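Local coordinates for protein phenol hydroxylase component phN (Pseudomonas stutzeri, PDB 3U52) that probably hydroxylates phenol as the diiron-bearing oxygenase component of a multicomponent bacterial monooxygenase, at residues Q397-C402 and Y429-D434. Sequence-based numbering, arbitrary orientation.
With ZN (zinc ion), chain I.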
ATOM      1  N   GLN A 397      42.367 -15.828  17.202  1.00 21.14           N
ATOM      2  CA  GLN A 397      42.117 -15.377  18.560  1.00 20.71           C
ATOM      3  C   GLN A 397      40.919 -14.422  18.548  1.00 20.89           C
ATOM      4  O   GLN A 397      40.827 -13.551  17.669  1.00 21.19           O
ATOM      5  CB  GLN A 397      43.353 -14.624  19.056  1.00 21.23           C
ATOM      6  CG  GLN A 397      43.259 -14.166  20.529  1.00 21.21           C
ATOM      7  CD  GLN A 397      44.510 -13.419  20.924  1.00 26.49           C
ATOM      8  OE1 GLN A 397      44.718 -12.276  20.527  1.00 26.87           O
ATOM      9  NE2 GLN A 397      45.354 -14.064  21.691  1.00 23.43           N
ATOM     10  N   LEU A 398      40.004 -14.597  19.505  1.00 20.05           N
ATOM     11  CA  LEU A 398      38.853 -13.739  19.694  1.00 19.56           C
ATOM     12  C   LEU A 398      39.032 -12.939  20.983  1.00 20.90           C
ATOM     13  O   LEU A 398      39.643 -13.451  21.955  1.00 21.81           O
ATOM     14  CB  LEU A 398      37.574 -14.602  19.822  1.00 19.43           C
ATOM     15  CG  LEU A 398      37.178 -15.486  18.632  1.00 17.19           C
ATOM     16  CD1 LEU A 398      35.795 -16.086  18.919  1.00 16.56           C
ATOM     17  CD2 LEU A 398      37.169 -14.663  17.342  1.00 17.46           C
ATOM     18  N   CYS A 399      38.490 -11.708  21.014  1.00 19.12           N
ATOM     19  CA  CYS A 399      38.464 -10.921  22.245  1.00 18.02           C
ATOM     20  C   CYS A 399      37.519 -11.552  23.262  1.00 18.10           C
ATOM     21  O   CYS A 399      36.393 -11.880  22.927  1.00 15.23           O
ATOM     22  CB  CYS A 399      37.959  -9.506  21.958  1.00 17.33           C
ATOM     23  SG  CYS A 399      37.934  -8.370  23.361  1.00 16.67           S
ATOM     24  N   GLN A 400      37.959 -11.628  24.531  1.00 17.57           N
ATOM     25  CA  GLN A 400      37.151 -12.215  25.592  1.00 18.32           C
ATOM     26  C   GLN A 400      35.814 -11.418  25.820  1.00 19.45           C
ATOM     27  O   GLN A 400      34.832 -11.961  26.358  1.00 19.67           O
ATOM     28  CB  GLN A 400      37.963 -12.246  26.908  1.00 18.11           C
ATOM     29  CG  GLN A 400      37.255 -13.049  28.093  1.00 15.81           C
ATOM     30  CD  GLN A 400      37.069 -14.515  27.750  1.00 18.58           C
ATOM     31  OE1 GLN A 400      36.039 -15.165  28.079  1.00 22.58           O
ATOM     32  NE2 GLN A 400      38.064 -15.065  27.155  1.00 12.21           N
ATOM     33  N   VAL A 401      35.773 -10.157  25.402  1.00 18.54           N
ATOM     34  CA  VAL A 401      34.608  -9.286  25.739  1.00 18.05           C
ATOM     35  C   VAL A 401      33.730  -9.108  24.490  1.00 18.40           C
ATOM     36  O   VAL A 401      32.582  -9.546  24.480  1.00 19.69           O
ATOM     37  CB  VAL A 401      35.020  -7.925  26.379  1.00 17.65           C
ATOM     38  CG1 VAL A 401      33.829  -6.957  26.481  1.00 18.89           C
ATOM     39  CG2 VAL A 401      35.690  -8.135  27.786  1.00 17.89           C
ATOM     40  N   CYS A 402      34.275  -8.550  23.417  1.00 18.22           N
ATOM     41  CA  CYS A 402      33.418  -8.159  22.274  1.00 18.12           C
ATOM     42  C   CYS A 402      33.301  -9.311  21.321  1.00 18.47           C
ATOM     43  O   CYS A 402      32.370  -9.328  20.497  1.00 18.24           O
ATOM     44  CB  CYS A 402      33.935  -6.859  21.579  1.00 17.43           C
ATOM     45  SG  CYS A 402      35.497  -7.040  20.675  1.00 16.82           S
ATOM     46  N   TYR A 429      43.573 -14.359  29.866  1.00 17.26           N
ATOM     47  CA  TYR A 429      42.452 -13.853  29.025  1.00 18.53           C
ATOM     48  C   TYR A 429      43.044 -12.822  28.117  1.00 18.64           C
ATOM     49  O   TYR A 429      43.997 -12.138  28.520  1.00 19.40           O
ATOM     50  CB  TYR A 429      41.327 -13.222  29.852  1.00 17.19           C
ATOM     51  CG  TYR A 429      40.705 -14.253  30.753  1.00 17.49           C
ATOM     52  CD1 TYR A 429      39.782 -15.178  30.269  1.00 16.19           C
ATOM     53  CD2 TYR A 429      41.105 -14.339  32.099  1.00 20.46           C
ATOM     54  CE1 TYR A 429      39.236 -16.187  31.123  1.00 17.93           C
ATOM     55  CE2 TYR A 429      40.609 -15.347  32.941  1.00 20.85           C
ATOM     56  CZ  TYR A 429      39.693 -16.262  32.439  1.00 21.36           C
ATOM     57  OH  TYR A 429      39.180 -17.191  33.299  1.00 18.31           O
ATOM     58  N   HIS A 430      42.465 -12.704  26.920  1.00 17.81           N
ATOM     59  CA  HIS A 430      42.963 -11.807  25.868  1.00 17.63           C
ATOM     60  C   HIS A 430      41.852 -10.875  25.341  1.00 18.42           C
ATOM     61  O   HIS A 430      40.656 -11.260  25.280  1.00 17.84           O
ATOM     62  CB  HIS A 430      43.532 -12.616  24.698  1.00 17.70           C
ATOM     63  CG  HIS A 430      44.610 -13.579  25.117  1.00 21.49           C
ATOM     64  ND1 HIS A 430      45.948 -13.279  25.015  1.00 23.07           N
ATOM     65  CD2 HIS A 430      44.538 -14.773  25.754  1.00 22.59           C
ATOM     66  CE1 HIS A 430      46.661 -14.281  25.508  1.00 24.97           C
ATOM     67  NE2 HIS A 430      45.829 -15.198  25.966  1.00 24.71           N
ATOM     68  N   PHE A 431      42.280  -9.688  24.898  1.00 18.32           N
ATOM     69  CA  PHE A 431      41.387  -8.589  24.456  1.00 17.32           C
ATOM     70  C   PHE A 431      41.905  -7.939  23.174  1.00 17.70           C
ATOM     71  O   PHE A 431      43.106  -7.989  22.896  1.00 17.98           O
ATOM     72  CB  PHE A 431      41.266  -7.543  25.579  1.00 16.48           C
ATOM     73  CG  PHE A 431      40.986  -8.164  26.909  1.00 17.09           C
ATOM     74  CD1 PHE A 431      39.705  -8.622  27.221  1.00 15.72           C
ATOM     75  CD2 PHE A 431      42.027  -8.425  27.797  1.00 17.35           C
ATOM     76  CE1 PHE A 431      39.461  -9.302  28.449  1.00 16.83           C
ATOM     77  CE2 PHE A 431      41.780  -9.064  29.060  1.00 16.86           C
ATOM     78  CZ  PHE A 431      40.522  -9.517  29.359  1.00 17.29           C
ATOM     79  N   CYS A 432      41.006  -7.274  22.436  1.00 18.93           N
ATOM     80  CA  CYS A 432      41.397  -6.562  21.202  1.00 17.06           C
ATOM     81  C   CYS A 432      41.932  -5.129  21.482  1.00 17.32           C
ATOM     82  O   CYS A 432      42.448  -4.478  20.548  1.00 18.86           O
ATOM     83  CB  CYS A 432      40.177  -6.455  20.304  1.00 16.54           C
ATOM     84  SG  CYS A 432      38.851  -5.446  21.062  1.00 17.67           S
ATOM     85  N   SER A 433      41.788  -4.637  22.710  1.00 16.67           N
ATOM     86  CA  SER A 433      42.005  -3.233  23.038  1.00 17.38           C
ATOM     87  C   SER A 433      41.979  -2.984  24.546  1.00 18.01           C
ATOM     88  O   SER A 433      41.548  -3.839  25.310  1.00 17.55           O
ATOM     89  CB  SER A 433      40.865  -2.406  22.464  1.00 17.38           C
ATOM     90  OG  SER A 433      39.631  -2.937  22.982  1.00 19.67           O
ATOM     91  N   ASP A 434      42.383  -1.773  24.948  1.00 19.57           N
ATOM     92  CA  ASP A 434      42.249  -1.296  26.317  1.00 19.96           C
ATOM     93  C   ASP A 434      40.782  -1.183  26.665  1.00 19.41           C
ATOM     94  O   ASP A 434      40.420  -1.385  27.802  1.00 20.44           O
ATOM     95  CB  ASP A 434      42.907   0.070  26.496  1.00 20.47           C
ATOM     96  CG  ASP A 434      44.447   0.008  26.432  1.00 25.22           C
ATOM     97  OD1 ASP A 434      45.067  -0.862  27.083  1.00 25.09           O
ATOM     98  OD2 ASP A 434      45.021   0.859  25.737  1.00 29.20           O
TER
HETATM   99 ZN    ZN I 514      37.062  -6.480  22.213  1.00 19.70          ZN
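Q400 and H430 meet through a backbone bond, Q400 N to H430 O at 2.8 Å and nearly in line with the carbonyl, which ties the loop 397-402 to strand 427-431 two residues before the zinc ligand C432. The case illustrates a Cys4 zinc site in which a CxxC loop, much like a zinc knuckle, is joined by two cysteines of the YHS-domain region. Beyond that bond Q400 lays its CB 3.6 Å from F431 CE1, and its bent chain runs on to the CD1 edge of the Y429 ring.

H430 is met by Q397, whose amide NE2 sits over one imidazole face, 3.5 Å from H430 CG, the amide and ring planes 27° apart. With CG anti to the backbone N (chi1 -176°) and the chain extended, Q397 brings its NE2 over the CG–ND1 side of the ring, the two side chains crossing at about a right angle, while its OE1 bonds to T406. Replacing Q397 by an alanine is likely to take NE2 from the imidazole face and cost T406 OG1 its bond to OE1.

C399, C402 and C432 bind the zinc, with C436 completing the four. C399 SG lies 2.4 Å from the zinc. It also accepts hydrogen bonds from C432 N, at 3.4 Å, and from V401 N, contacts likely to temper its thiolate charge.

Strand 427-431 pairs antiparallel with strand 417-424, which supplies H419 to bond H430 ND1. Helix 434-442 brings C436 to the metal and F440 against Y429 and F431, while R271 of helix 254-283 packs on C402 and C432.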